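Local coordinates for lactate dehydrogenase (Eimeria maxima, PDB 6CT6), which probably catalyses the NADH-dependent interconversion of pyruvate and lactate, and is captured here with NADH and the pyruvate analogue oxamate, at residues I168-M182 with L194-F208. Numbering follows the deposited sequence.
Sequences IADCLHVSPHDVQGM and LMRYITINGIPIQEF
The ring of Phe208 is met across the contact by Leu172, whose CD2 comes up obliquely to 4.0 Å from Phe208 CD1, while CG1 of Ile200 lies over one face, offset toward the rim, and the carbonyl oxygen of Pro204 sits at the ring edge, in plane. The methyl CE of Met182 comes obliquely to Tyr197, nearest its CB. Another flat group is the amide of Gln180. Because its chain folds at chi2 (73°), the amide turns back over the neighbouring strand, and Gln180 OE1 accepts two bonds: Thr199 OG1 donates in the amide plane, on a lone pair, at 2.7 Å, whereas Gly202 N, 3.2 Å from Gln180 OE1, approaches from above that plane. A water that accepts from Gln180 NE2 and donates to Asp178 OD1 and Asn201 OD1 helps fix the amide's rotation. One side chain thus clasps both the adjacent strand and the type I' turn from Ile200 to Ile203.

Beneath it, Gln180 and Thr199 form an antiparallel hydrogen-bonded pair, with Gln180 N 2.8 Å from Thr199 O; Val179 and Ile200 are the non-hydrogen-bonded pair beside them. On the face carrying these two, Ile200 CD1 meets Leu172 CD1 at 3.6 Å and also touches Val179 CG2 and Ile168 CG2. Ile168 meets Ile198 tip to tip, CD1 to CD1 at 4.1 Å. At the far end Leu194 N donates almost straight to Met182 O (176°), and a second water links Met182 N to Leu194 O.

The small four-stranded antiparallel sheet of the C-terminal domain thereby lays its apolar face on the end of helix 157-172, with Ile205 and Phe208 of helix 205-210 closing the same core. Helix 216-237 flanks it through Ile222, against Ile168, and Met195 reaches the bound glucose, while Pro176 packs on Asn62 of the second subunit.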
ATOM      1  N   ILE B 168      -6.368 -11.800 -20.327  1.00 29.09           N
ATOM      2  CA  ILE B 168      -6.226 -13.117 -20.945  1.00 30.27           C
ATOM      3  C   ILE B 168      -6.393 -14.208 -19.893  1.00 30.56           C
ATOM      4  O   ILE B 168      -7.105 -15.199 -20.104  1.00 29.45           O
ATOM      5  CB  ILE B 168      -4.864 -13.226 -21.656  1.00 28.39           C
ATOM      6  CG1 ILE B 168      -4.782 -12.232 -22.822  1.00 29.42           C
ATOM      7  CG2 ILE B 168      -4.595 -14.658 -22.123  1.00 29.32           C
ATOM      8  CD1 ILE B 168      -5.700 -12.541 -23.996  1.00 33.00           C
ATOM      9  N   ALA B 169      -5.734 -14.039 -18.742  1.00 29.95           N
ATOM     10  CA  ALA B 169      -5.809 -15.033 -17.678  1.00 24.42           C
ATOM     11  C   ALA B 169      -7.242 -15.250 -17.209  1.00 29.61           C
ATOM     12  O   ALA B 169      -7.673 -16.394 -17.022  1.00 29.54           O
ATOM     13  CB  ALA B 169      -4.921 -14.607 -16.510  1.00 29.48           C
ATOM     14  N   ASP B 170      -7.996 -14.165 -17.002  1.00 29.06           N
ATOM     15  CA  ASP B 170      -9.378 -14.304 -16.555  1.00 30.63           C
ATOM     16  C   ASP B 170     -10.239 -14.962 -17.626  1.00 30.39           C
ATOM     17  O   ASP B 170     -11.167 -15.716 -17.310  1.00 32.23           O
ATOM     18  CB  ASP B 170      -9.958 -12.938 -16.179  1.00 31.72           C
ATOM     19  CG  ASP B 170      -9.345 -12.367 -14.916  1.00 31.91           C
ATOM     20  OD1 ASP B 170      -8.734 -13.140 -14.147  1.00 34.85           O
ATOM     21  OD2 ASP B 170      -9.481 -11.147 -14.685  1.00 33.69           O
ATOM     22  N   CYS B 171      -9.954 -14.682 -18.896  1.00 30.05           N
ATOM     23  CA  CYS B 171     -10.743 -15.260 -19.978  1.00 32.44           C
ATOM     24  C   CYS B 171     -10.521 -16.769 -20.077  1.00 32.46           C
ATOM     25  O   CYS B 171     -11.479 -17.541 -20.207  1.00 35.60           O
ATOM     26  CB  CYS B 171     -10.391 -14.569 -21.296  1.00 36.06           C
ATOM     27  SG  CYS B 171     -11.475 -14.994 -22.674  1.00 52.87           S
ATOM     28  N   LEU B 172      -9.264 -17.208 -20.004  1.00 31.49           N
ATOM     29  CA  LEU B 172      -8.922 -18.615 -20.189  1.00 30.54           C
ATOM     30  C   LEU B 172      -8.973 -19.438 -18.907  1.00 31.84           C
ATOM     31  O   LEU B 172      -8.883 -20.669 -18.978  1.00 34.80           O
ATOM     32  CB  LEU B 172      -7.520 -18.732 -20.795  1.00 33.00           C
ATOM     33  CG  LEU B 172      -7.368 -18.148 -22.196  1.00 33.61           C
ATOM     34  CD1 LEU B 172      -5.900 -18.065 -22.587  1.00 32.97           C
ATOM     35  CD2 LEU B 172      -8.146 -18.977 -23.208  1.00 36.93           C
ATOM     36  N   HIS B 173      -9.108 -18.804 -17.744  1.00 33.00           N
ATOM     37  CA  HIS B 173      -9.060 -19.504 -16.460  1.00 30.45           C
ATOM     38  C   HIS B 173      -7.719 -20.215 -16.279  1.00 30.80           C
ATOM     39  O   HIS B 173      -7.649 -21.410 -15.978  1.00 30.15           O
ATOM     40  CB  HIS B 173     -10.238 -20.470 -16.325  1.00 35.34           C
ATOM     41  CG  HIS B 173     -11.567 -19.785 -16.366  1.00 40.83           C
ATOM     42  ND1 HIS B 173     -12.274 -19.597 -17.534  1.00 43.71           N
ATOM     43  CD2 HIS B 173     -12.301 -19.206 -15.386  1.00 42.22           C
ATOM     44  CE1 HIS B 173     -13.395 -18.950 -17.269  1.00 39.85           C
ATOM     45  NE2 HIS B 173     -13.435 -18.701 -15.973  1.00 46.99           N
ATOM     46  N   VAL B 174      -6.643 -19.454 -16.476  1.00 28.14           N
ATOM     47  CA  VAL B 174      -5.284 -19.896 -16.205  1.00 30.57           C
ATOM     48  C   VAL B 174      -4.601 -18.821 -15.370  1.00 31.29           C
ATOM     49  O   VAL B 174      -4.975 -17.645 -15.414  1.00 28.69           O
ATOM     50  CB  VAL B 174      -4.498 -20.174 -17.507  1.00 32.20           C
ATOM     51  CG1 VAL B 174      -4.287 -18.890 -18.296  1.00 33.29           C
ATOM     52  CG2 VAL B 174      -3.170 -20.837 -17.204  1.00 33.04           C
ATOM     53  N   SER B 175      -3.596 -19.231 -14.606  1.00 30.00           N
ATOM     54  CA  SER B 175      -2.888 -18.299 -13.745  1.00 28.34           C
ATOM     55  C   SER B 175      -2.163 -17.247 -14.581  1.00 31.26           C
ATOM     56  O   SER B 175      -1.594 -17.577 -15.630  1.00 30.69           O
ATOM     57  CB  SER B 175      -1.877 -19.046 -12.874  1.00 31.85           C
ATOM     58  OG  SER B 175      -0.954 -18.145 -12.283  1.00 30.13           O
ATOM     59  N   PRO B 176      -2.141 -15.981 -14.143  1.00 26.91           N
ATOM     60  CA  PRO B 176      -1.314 -14.985 -14.843  1.00 28.38           C
ATOM     61  C   PRO B 176       0.155 -15.365 -14.885  1.00 26.97           C
ATOM     62  O   PRO B 176       0.890 -14.911 -15.774  1.00 28.48           O
ATOM     63  CB  PRO B 176      -1.542 -13.701 -14.032  1.00 27.89           C
ATOM     64  CG  PRO B 176      -2.785 -13.940 -13.246  1.00 33.58           C
ATOM     65  CD  PRO B 176      -2.809 -15.402 -12.963  1.00 29.46           C
ATOM     66  N   HIS B 177       0.609 -16.182 -13.931  1.00 26.76           N
ATOM     67  CA  HIS B 177       1.976 -16.694 -13.964  1.00 33.25           C
ATOM     68  C   HIS B 177       2.315 -17.296 -15.322  1.00 28.58           C
ATOM     69  O   HIS B 177       3.459 -17.202 -15.778  1.00 29.82           O
ATOM     70  CB  HIS B 177       2.157 -17.743 -12.860  1.00 31.24           C
ATOM     71  CG  HIS B 177       3.507 -18.391 -12.846  1.00 31.71           C
ATOM     72  ND1 HIS B 177       3.852 -19.416 -13.702  1.00 30.84           N
ATOM     73  CD2 HIS B 177       4.593 -18.168 -12.070  1.00 33.35           C
ATOM     74  CE1 HIS B 177       5.096 -19.790 -13.458  1.00 32.53           C
ATOM     75  NE2 HIS B 177       5.567 -19.049 -12.471  1.00 34.97           N
ATOM     76  N   ASP B 178       1.332 -17.898 -15.988  1.00 29.57           N
ATOM     77  CA  ASP B 178       1.559 -18.627 -17.227  1.00 30.29           C
ATOM     78  C   ASP B 178       1.020 -17.899 -18.453  1.00 34.73           C
ATOM     79  O   ASP B 178       0.911 -18.504 -19.526  1.00 31.28           O
ATOM     80  CB  ASP B 178       0.943 -20.022 -17.115  1.00 27.01           C
ATOM     81  CG  ASP B 178       1.464 -20.782 -15.912  1.00 26.69           C
ATOM     82  OD1 ASP B 178       2.698 -20.816 -15.728  1.00 31.55           O
ATOM     83  OD2 ASP B 178       0.646 -21.329 -15.141  1.00 31.44           O
ATOM     84  N   VAL B 179       0.676 -16.620 -18.324  1.00 28.81           N
ATOM     85  CA  VAL B 179       0.303 -15.780 -19.456  1.00 27.33           C
ATOM     86  C   VAL B 179       1.474 -14.846 -19.726  1.00 29.05           C
ATOM     87  O   VAL B 179       1.783 -13.973 -18.905  1.00 32.46           O
ATOM     88  CB  VAL B 179      -0.984 -14.988 -19.190  1.00 29.29           C
ATOM     89  CG1 VAL B 179      -1.336 -14.125 -20.398  1.00 30.87           C
ATOM     90  CG2 VAL B 179      -2.131 -15.924 -18.848  1.00 28.94           C
ATOM     91  N   GLN B 180       2.129 -15.028 -20.870  1.00 27.04           N
ATOM     92  CA  GLN B 180       3.160 -14.110 -21.329  1.00 26.03           C
ATOM     93  C   GLN B 180       2.523 -13.095 -22.268  1.00 34.46           C
ATOM     94  O   GLN B 180       1.811 -13.472 -23.206  1.00 30.99           O
ATOM     95  CB  GLN B 180       4.295 -14.851 -22.038  1.00 31.64           C
ATOM     96  CG  GLN B 180       5.132 -15.760 -21.141  1.00 29.84           C
ATOM     97  CD  GLN B 180       4.410 -17.031 -20.736  1.00 29.80           C
ATOM     98  OE1 GLN B 180       3.807 -17.711 -21.567  1.00 29.91           O
ATOM     99  NE2 GLN B 180       4.466 -17.358 -19.450  1.00 28.79           N
ATOM    100  N   GLY B 181       2.769 -11.812 -22.004  1.00 32.10           N
ATOM    101  CA  GLY B 181       2.141 -10.745 -22.759  1.00 29.35           C
ATOM    102  C   GLY B 181       2.938  -9.461 -22.696  1.00 36.14           C
ATOM    103  O   GLY B 181       3.534  -9.153 -21.658  1.00 30.64           O
ATOM    104  N   MET B 182       2.963  -8.698 -23.789  1.00 32.53           N
ATOM    105  CA  MET B 182       3.759  -7.480 -23.861  1.00 30.07           C
ATOM    106  C   MET B 182       2.955  -6.345 -24.477  1.00 32.42           C
ATOM    107  O   MET B 182       2.223  -6.546 -25.453  1.00 31.88           O
ATOM    108  CB  MET B 182       5.031  -7.700 -24.677  1.00 28.64           C
ATOM    109  CG  MET B 182       6.017  -8.652 -24.031  1.00 33.27           C
ATOM    110  SD  MET B 182       7.538  -8.814 -24.982  1.00 36.05           S
ATOM    111  CE  MET B 182       6.954  -9.812 -26.351  1.00 36.56           C
ATOM    112  N   LEU B 194       0.872  -6.408 -28.020  1.00 31.58           N
ATOM    113  CA  LEU B 194       1.348  -7.320 -29.062  1.00 30.93           C
ATOM    114  C   LEU B 194       0.566  -8.625 -28.979  1.00 31.45           C
ATOM    115  O   LEU B 194       1.028  -9.640 -28.453  1.00 31.67           O
ATOM    116  CB  LEU B 194       2.847  -7.550 -28.921  1.00 29.80           C
ATOM    117  CG  LEU B 194       3.747  -6.368 -29.279  1.00 31.63           C
ATOM    118  CD1 LEU B 194       5.196  -6.678 -28.928  1.00 32.91           C
ATOM    119  CD2 LEU B 194       3.625  -6.019 -30.754  1.00 37.24           C
ATOM    120  N   MET B 195      -0.647  -8.594 -29.539  1.00 30.28           N
ATOM    121  CA  MET B 195      -1.541  -9.741 -29.437  1.00 29.67           C
ATOM    122  C   MET B 195      -0.947 -10.980 -30.094  1.00 31.58           C
ATOM    123  O   MET B 195      -1.271 -12.105 -29.695  1.00 32.40           O
ATOM    124  CB  MET B 195      -2.895  -9.403 -30.064  1.00 32.55           C
ATOM    125  CG  MET B 195      -3.516  -8.112 -29.545  1.00 36.64           C
ATOM    126  SD  MET B 195      -3.584  -8.025 -27.740  1.00 33.83           S
ATOM    127  CE  MET B 195      -5.006  -9.056 -27.397  1.00 29.09           C
ATOM    128  N   ARG B 196      -0.074 -10.800 -31.088  1.00 30.90           N
ATOM    129  CA  ARG B 196       0.510 -11.945 -31.778  1.00 34.77           C
ATOM    130  C   ARG B 196       1.503 -12.692 -30.895  1.00 34.49           C
ATOM    131  O   ARG B 196       1.722 -13.893 -31.093  1.00 35.61           O
ATOM    132  CB  ARG B 196       1.194 -11.484 -33.067  1.00 33.14           C
ATOM    133  CG  ARG B 196       1.919 -12.589 -33.828  1.00 35.79           C
ATOM    134  CD  ARG B 196       2.327 -12.135 -35.226  1.00 37.68           C
ATOM    135  NE  ARG B 196       3.458 -11.208 -35.221  1.00 34.50           N
ATOM    136  CZ  ARG B 196       4.737 -11.567 -35.288  1.00 33.06           C
ATOM    137  NH1 ARG B 196       5.077 -12.846 -35.355  1.00 37.10           N
ATOM    138  NH2 ARG B 196       5.688 -10.638 -35.283  1.00 36.85           N
ATOM    139  N   TYR B 197       2.103 -12.009 -29.921  1.00 33.87           N
ATOM    140  CA  TYR B 197       3.142 -12.585 -29.078  1.00 32.59           C
ATOM    141  C   TYR B 197       2.611 -13.129 -27.754  1.00 32.26           C
ATOM    142  O   TYR B 197       3.407 -13.582 -26.925  1.00 36.45           O
ATOM    143  CB  TYR B 197       4.230 -11.546 -28.796  1.00 31.24           C
ATOM    144  CG  TYR B 197       5.252 -11.357 -29.901  1.00 33.67           C
ATOM    145  CD1 TYR B 197       6.364 -12.185 -29.994  1.00 32.77           C
ATOM    146  CD2 TYR B 197       5.125 -10.329 -30.828  1.00 34.26           C
ATOM    147  CE1 TYR B 197       7.311 -12.009 -30.989  1.00 32.14           C
ATOM    148  CE2 TYR B 197       6.070 -10.144 -31.828  1.00 35.52           C
ATOM    149  CZ  TYR B 197       7.160 -10.987 -31.901  1.00 35.94           C
ATOM    150  OH  TYR B 197       8.104 -10.814 -32.889  1.00 35.24           O
ATOM    151  N   ILE B 198       1.296 -13.097 -27.528  1.00 29.23           N
ATOM    152  CA  ILE B 198       0.745 -13.662 -26.300  1.00 30.28           C
ATOM    153  C   ILE B 198       0.942 -15.169 -26.328  1.00 34.00           C
ATOM    154  O   ILE B 198       0.593 -15.834 -27.312  1.00 30.89           O
ATOM    155  CB  ILE B 198      -0.744 -13.315 -26.146  1.00 28.81           C
ATOM    156  CG1 ILE B 198      -0.954 -11.799 -26.044  1.00 31.81           C
ATOM    157  CG2 ILE B 198      -1.334 -14.021 -24.915  1.00 31.26           C
ATOM    158  CD1 ILE B 198      -2.420 -11.390 -26.124  1.00 32.72           C
ATOM    159  N   THR B 199       1.496 -15.720 -25.249  1.00 31.76           N
ATOM    160  CA  THR B 199       1.626 -17.163 -25.126  1.00 30.24           C
ATOM    161  C   THR B 199       1.112 -17.629 -23.772  1.00 33.58           C
ATOM    162  O   THR B 199       1.132 -16.887 -22.784  1.00 30.70           O
ATOM    163  CB  THR B 199       3.079 -17.642 -25.304  1.00 32.34           C
ATOM    164  OG1 THR B 199       3.893 -17.174 -24.221  1.00 33.72           O
ATOM    165  CG2 THR B 199       3.656 -17.160 -26.631  1.00 32.89           C
ATOM    166  N   ILE B 200       0.637 -18.868 -23.753  1.00 32.89           N
ATOM    167  CA  ILE B 200       0.274 -19.571 -22.532  1.00 28.90           C
ATOM    168  C   ILE B 200       1.365 -20.615 -22.310  1.00 32.95           C
ATOM    169  O   ILE B 200       1.400 -21.653 -22.983  1.00 29.75           O
ATOM    170  CB  ILE B 200      -1.116 -20.209 -22.627  1.00 28.27           C
ATOM    171  CG1 ILE B 200      -2.156 -19.198 -23.129  1.00 30.69           C
ATOM    172  CG2 ILE B 200      -1.524 -20.791 -21.278  1.00 28.52           C
ATOM    173  CD1 ILE B 200      -2.279 -17.926 -22.297  1.00 28.94           C
ATOM    174  N   ASN B 201       2.267 -20.337 -21.372  1.00 29.28           N
ATOM    175  CA  ASN B 201       3.471 -21.141 -21.164  1.00 30.88           C
ATOM    176  C   ASN B 201       4.184 -21.427 -22.486  1.00 30.72           C
ATOM    177  O   ASN B 201       4.610 -22.550 -22.763  1.00 28.54           O
ATOM    178  CB  ASN B 201       3.150 -22.446 -20.438  1.00 28.16           C
ATOM    179  CG  ASN B 201       4.397 -23.141 -19.933  1.00 28.46           C
ATOM    180  OD1 ASN B 201       5.267 -22.508 -19.337  1.00 29.93           O
ATOM    181  ND2 ASN B 201       4.507 -24.442 -20.199  1.00 28.99           N
ATOM    182  N   GLY B 202       4.328 -20.387 -23.307  1.00 29.57           N
ATOM    183  CA  GLY B 202       5.007 -20.518 -24.580  1.00 33.62           C
ATOM    184  C   GLY B 202       4.143 -21.014 -25.719  1.00 31.08           C
ATOM    185  O   GLY B 202       4.596 -20.995 -26.873  1.00 35.46           O
ATOM    186  N   ILE B 203       2.921 -21.459 -25.441  1.00 31.59           N
ATOM    187  CA  ILE B 203       1.983 -21.905 -26.467  1.00 31.21           C
ATOM    188  C   ILE B 203       1.348 -20.674 -27.108  1.00 33.41           C
ATOM    189  O   ILE B 203       0.717 -19.878 -26.399  1.00 32.78           O
ATOM    190  CB  ILE B 203       0.905 -22.824 -25.870  1.00 29.26           C
ATOM    191  CG1 ILE B 203       1.546 -23.955 -25.055  1.00 31.14           C
ATOM    192  CG2 ILE B 203       0.012 -23.389 -26.972  1.00 31.82           C
ATOM    193  CD1 ILE B 203       0.572 -24.672 -24.146  1.00 28.87           C
ATOM    194  N   PRO B 204       1.470 -20.472 -28.422  1.00 32.15           N
ATOM    195  CA  PRO B 204       0.853 -19.292 -29.040  1.00 32.13           C
ATOM    196  C   PRO B 204      -0.640 -19.210 -28.744  1.00 33.01           C
ATOM    197  O   PRO B 204      -1.360 -20.210 -28.786  1.00 32.44           O
ATOM    198  CB  PRO B 204       1.124 -19.493 -30.534  1.00 35.79           C
ATOM    199  CG  PRO B 204       2.346 -20.329 -30.579  1.00 34.94           C
ATOM    200  CD  PRO B 204       2.238 -21.257 -29.405  1.00 33.34           C
ATOM    201  N   ILE B 205      -1.105 -17.994 -28.444  1.00 31.32           N
ATOM    202  CA  ILE B 205      -2.521 -17.788 -28.160  1.00 31.61           C
ATOM    203  C   ILE B 205      -3.375 -18.230 -29.339  1.00 30.49           C
ATOM    204  O   ILE B 205      -4.535 -18.625 -29.163  1.00 32.11           O
ATOM    205  CB  ILE B 205      -2.781 -16.309 -27.791  1.00 32.80           C
ATOM    206  CG1 ILE B 205      -4.223 -16.104 -27.322  1.00 32.32           C
ATOM    207  CG2 ILE B 205      -2.466 -15.388 -28.967  1.00 32.20           C
ATOM    208  CD1 ILE B 205      -4.525 -16.735 -25.981  1.00 37.29           C
ATOM    209  N   GLN B 206      -2.827 -18.169 -30.555  1.00 33.78           N
ATOM    210  CA  GLN B 206      -3.565 -18.632 -31.727  1.00 39.45           C
ATOM    211  C   GLN B 206      -4.069 -20.060 -31.543  1.00 35.81           C
ATOM    212  O   GLN B 206      -5.187 -20.388 -31.956  1.00 37.05           O
ATOM    213  CB  GLN B 206      -2.686 -18.542 -32.973  1.00 39.20           C
ATOM    214  CG  GLN B 206      -3.448 -18.778 -34.269  1.00 38.84           C
ATOM    215  CD  GLN B 206      -4.462 -17.687 -34.547  1.00 42.84           C
ATOM    216  OE1 GLN B 206      -4.120 -16.505 -34.589  1.00 45.01           O
ATOM    217  NE2 GLN B 206      -5.722 -18.076 -34.722  1.00 44.34           N
ATOM    218  N   GLU B 207      -3.258 -20.928 -30.932  1.00 33.41           N
ATOM    219  CA  GLU B 207      -3.698 -22.302 -30.709  1.00 36.42           C
ATOM    220  C   GLU B 207      -4.962 -22.337 -29.863  1.00 38.07           C
ATOM    221  O   GLU B 207      -5.847 -23.171 -30.090  1.00 31.41           O
ATOM    222  CB  GLU B 207      -2.591 -23.122 -30.044  1.00 31.98           C
ATOM    223  CG  GLU B 207      -1.315 -23.249 -30.870  1.00 36.63           C
ATOM    224  CD  GLU B 207      -0.498 -24.484 -30.513  1.00 33.90           C
ATOM    225  OE1 GLU B 207      -1.023 -25.377 -29.812  1.00 33.00           O
ATOM    226  OE2 GLU B 207       0.674 -24.567 -30.939  1.00 31.97           O
ATOM    227  N   PHE B 208      -5.068 -21.435 -28.884  1.00 33.44           N
ATOM    228  CA  PHE B 208      -6.275 -21.369 -28.067  1.00 36.14           C
ATOM    229  C   PHE B 208      -7.440 -20.784 -28.854  1.00 34.44           C
ATOM    230  O   PHE B 208      -8.595 -21.174 -28.647  1.00 35.35           O
ATOM    231  CB  PHE B 208      -6.001 -20.548 -26.808  1.00 35.33           C
ATOM    232  CG  PHE B 208      -5.139 -21.258 -25.809  1.00 34.27           C
ATOM    233  CD1 PHE B 208      -5.696 -21.819 -24.674  1.00 36.70           C
ATOM    234  CD2 PHE B 208      -3.778 -21.391 -26.020  1.00 33.06           C
ATOM    235  CE1 PHE B 208      -4.910 -22.486 -23.756  1.00 34.58           C
ATOM    236  CE2 PHE B 208      -2.985 -22.057 -25.107  1.00 32.22           C
ATOM    237  CZ  PHE B 208      -3.553 -22.605 -23.974  1.00 28.18           C
TER
HETATM  238  O   HOH W   1       4.387 -20.189 -18.105  1.00 27.17           O
HETATM  239  O   HOH W   2       2.404 -10.170 -26.159  1.00 30.80           O